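Local coordinates for protein epoxyqueuosine reductase (Streptococcus thermophilus, PDB 5D6S) that belongs to the epoxyqueuosine reductase (QueG) family and carries cobalamin and two iron-sulfur clusters in a single chain, at residues P121-L126 with G309-S314. Numbering follows the deposited sequence.
Sequences PNSWGL and GMIAGS
Ser123 reaches across to the start of the short 3-10 turn at 312-314, where its OG accepts a hydrogen bond from Gly313 N at 2.9 Å, with an N-H...O angle of 147°. The hydroxyl stands anti to its own backbone N (chi1 -170°), which carries it out from the 121-126 loop to the amide. Ala312 N is also close to OG, but its angle is too poor for a bond. The turn is closed from within by Ile311 O, which accepts from both Ser314 N and Ser314 OG; the latter bond is 2.8 Å long and lies in the carbonyl plane.

Around the hydrogen bond, carbon atoms pack against oxygens in van der Waals contact. Ile311 lies alongside Ser123, its CD1 3.5 Å from Ser123 OG, while its other branch, CG2, rests 3.8 Å from Gly125 O. From the other flank, Ala312 CB comes within 3.7 Å of Ser123 OG.

Two loops far apart in sequence meet here: one leads into helix 128-144, the other joins helices 301-308 and 318-331. Asn122, next to Ser123, belongs to the cobalamin pocket and touches the ligand, which puts this contact beside the pocket.

Farther along, the apolar side chains of Leu126 and Met310 run roughly perpendicular to each other, Leu126 CD1 meeting Met310 CB at 3.8 Å. Met310 then bends away at chi2 and chi3, and its side chain touches Leu288 of helix 286-289.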
loop_
_atom_site.group_PDB
_atom_site.type_symbol
_atom_site.label_atom_id
_atom_site.label_comp_id
_atom_site.label_asym_id
_atom_site.label_seq_id
_atom_site.Cartn_x
_atom_site.Cartn_y
_atom_site.Cartn_z
ATOM N N PRO A 121 -0.954 -5.562 -6.107
ATOM C CA PRO A 121 -0.792 -6.969 -5.703
ATOM C C PRO A 121 -0.469 -7.116 -4.221
ATOM O O PRO A 121 -0.715 -8.182 -3.655
ATOM C CB PRO A 121 0.381 -7.474 -6.551
ATOM C CG PRO A 121 0.832 -6.351 -7.432
ATOM C CD PRO A 121 0.101 -5.103 -7.041
ATOM N N ASN A 122 0.074 -6.044 -3.614
ATOM C CA ASN A 122 0.272 -5.950 -2.157
ATOM C C ASN A 122 -1.002 -6.217 -1.356
ATOM O O ASN A 122 -0.951 -6.474 -0.149
ATOM C CB ASN A 122 0.818 -4.559 -1.790
ATOM C CG ASN A 122 1.411 -4.501 -0.380
ATOM O OD1 ASN A 122 2.229 -5.333 0.001
ATOM N ND2 ASN A 122 1.008 -3.513 0.397
ATOM N N SER A 123 -2.148 -6.100 -2.029
ATOM C CA SER A 123 -3.435 -6.287 -1.407
ATOM C C SER A 123 -4.266 -7.362 -2.106
ATOM O O SER A 123 -5.498 -7.326 -2.021
ATOM C CB SER A 123 -4.200 -4.968 -1.397
ATOM O OG SER A 123 -5.364 -5.062 -0.599
ATOM N N TRP A 124 -3.615 -8.315 -2.792
ATOM C CA TRP A 124 -4.346 -9.473 -3.356
ATOM C C TRP A 124 -4.443 -10.528 -2.312
ATOM O O TRP A 124 -3.524 -10.725 -1.542
ATOM C CB TRP A 124 -3.689 -10.051 -4.588
ATOM C CG TRP A 124 -3.647 -9.135 -5.767
ATOM C CD1 TRP A 124 -4.353 -7.980 -5.939
ATOM C CD2 TRP A 124 -2.872 -9.317 -6.958
ATOM N NE1 TRP A 124 -4.048 -7.411 -7.153
ATOM C CE2 TRP A 124 -3.131 -8.203 -7.798
ATOM C CE3 TRP A 124 -1.966 -10.290 -7.386
ATOM C CZ2 TRP A 124 -2.516 -8.044 -9.047
ATOM C CZ3 TRP A 124 -1.347 -10.127 -8.626
ATOM C CH2 TRP A 124 -1.638 -9.016 -9.446
ATOM N N GLY A 125 -5.595 -11.175 -2.229
ATOM C CA GLY A 125 -5.803 -12.226 -1.238
ATOM C C GLY A 125 -5.733 -11.720 0.176
ATOM O O GLY A 125 -5.694 -10.509 0.407
ATOM N N LEU A 126 -5.659 -12.646 1.126
ATOM C CA LEU A 126 -5.776 -12.326 2.546
ATOM C C LEU A 126 -4.797 -11.297 3.091
ATOM O O LEU A 126 -3.619 -11.338 2.795
ATOM C CB LEU A 126 -5.661 -13.570 3.406
ATOM C CG LEU A 126 -6.728 -13.514 4.491
ATOM C CD1 LEU A 126 -8.065 -13.712 3.812
ATOM C CD2 LEU A 126 -6.527 -14.584 5.541
ATOM N N GLY A 309 -13.737 -7.375 2.573
ATOM C CA GLY A 309 -13.324 -7.106 3.952
ATOM C C GLY A 309 -12.057 -7.804 4.414
ATOM O O GLY A 309 -11.479 -7.439 5.428
ATOM N N MET A 310 -11.641 -8.814 3.665
ATOM C CA MET A 310 -10.507 -9.660 4.016
ATOM C C MET A 310 -9.191 -9.113 3.490
ATOM O O MET A 310 -8.144 -9.583 3.903
ATOM C CB MET A 310 -10.699 -11.039 3.386
ATOM C CG MET A 310 -10.423 -11.024 1.880
ATOM S SD MET A 310 -11.680 -11.742 0.817
ATOM C CE MET A 310 -13.142 -10.798 1.247
ATOM N N ILE A 311 -9.235 -8.193 2.530
ATOM C CA ILE A 311 -7.986 -7.693 1.929
ATOM C C ILE A 311 -7.411 -6.517 2.728
ATOM O O ILE A 311 -8.118 -5.812 3.455
ATOM C CB ILE A 311 -8.121 -7.317 0.417
ATOM C CG1 ILE A 311 -8.935 -6.034 0.210
ATOM C CG2 ILE A 311 -8.742 -8.454 -0.384
ATOM C CD1 ILE A 311 -8.816 -5.459 -1.186
ATOM N N ALA A 312 -6.121 -6.297 2.560
ATOM C CA ALA A 312 -5.427 -5.218 3.255
ATOM C C ALA A 312 -6.077 -3.874 2.956
ATOM O O ALA A 312 -6.255 -3.045 3.859
ATOM C CB ALA A 312 -3.967 -5.193 2.855
ATOM N N GLY A 313 -6.410 -3.659 1.685
ATOM C CA GLY A 313 -6.930 -2.382 1.218
ATOM C C GLY A 313 -8.273 -1.988 1.777
ATOM O O GLY A 313 -8.761 -0.894 1.474
ATOM N N SER A 314 -8.896 -2.877 2.558
ATOM C CA SER A 314 -10.214 -2.602 3.122
ATOM C C SER A 314 -10.143 -1.911 4.461
ATOM O O SER A 314 -11.167 -1.686 5.106
ATOM C CB SER A 314 -11.019 -3.898 3.244
ATOM O OG SER A 314 -10.584 -4.738 4.307
#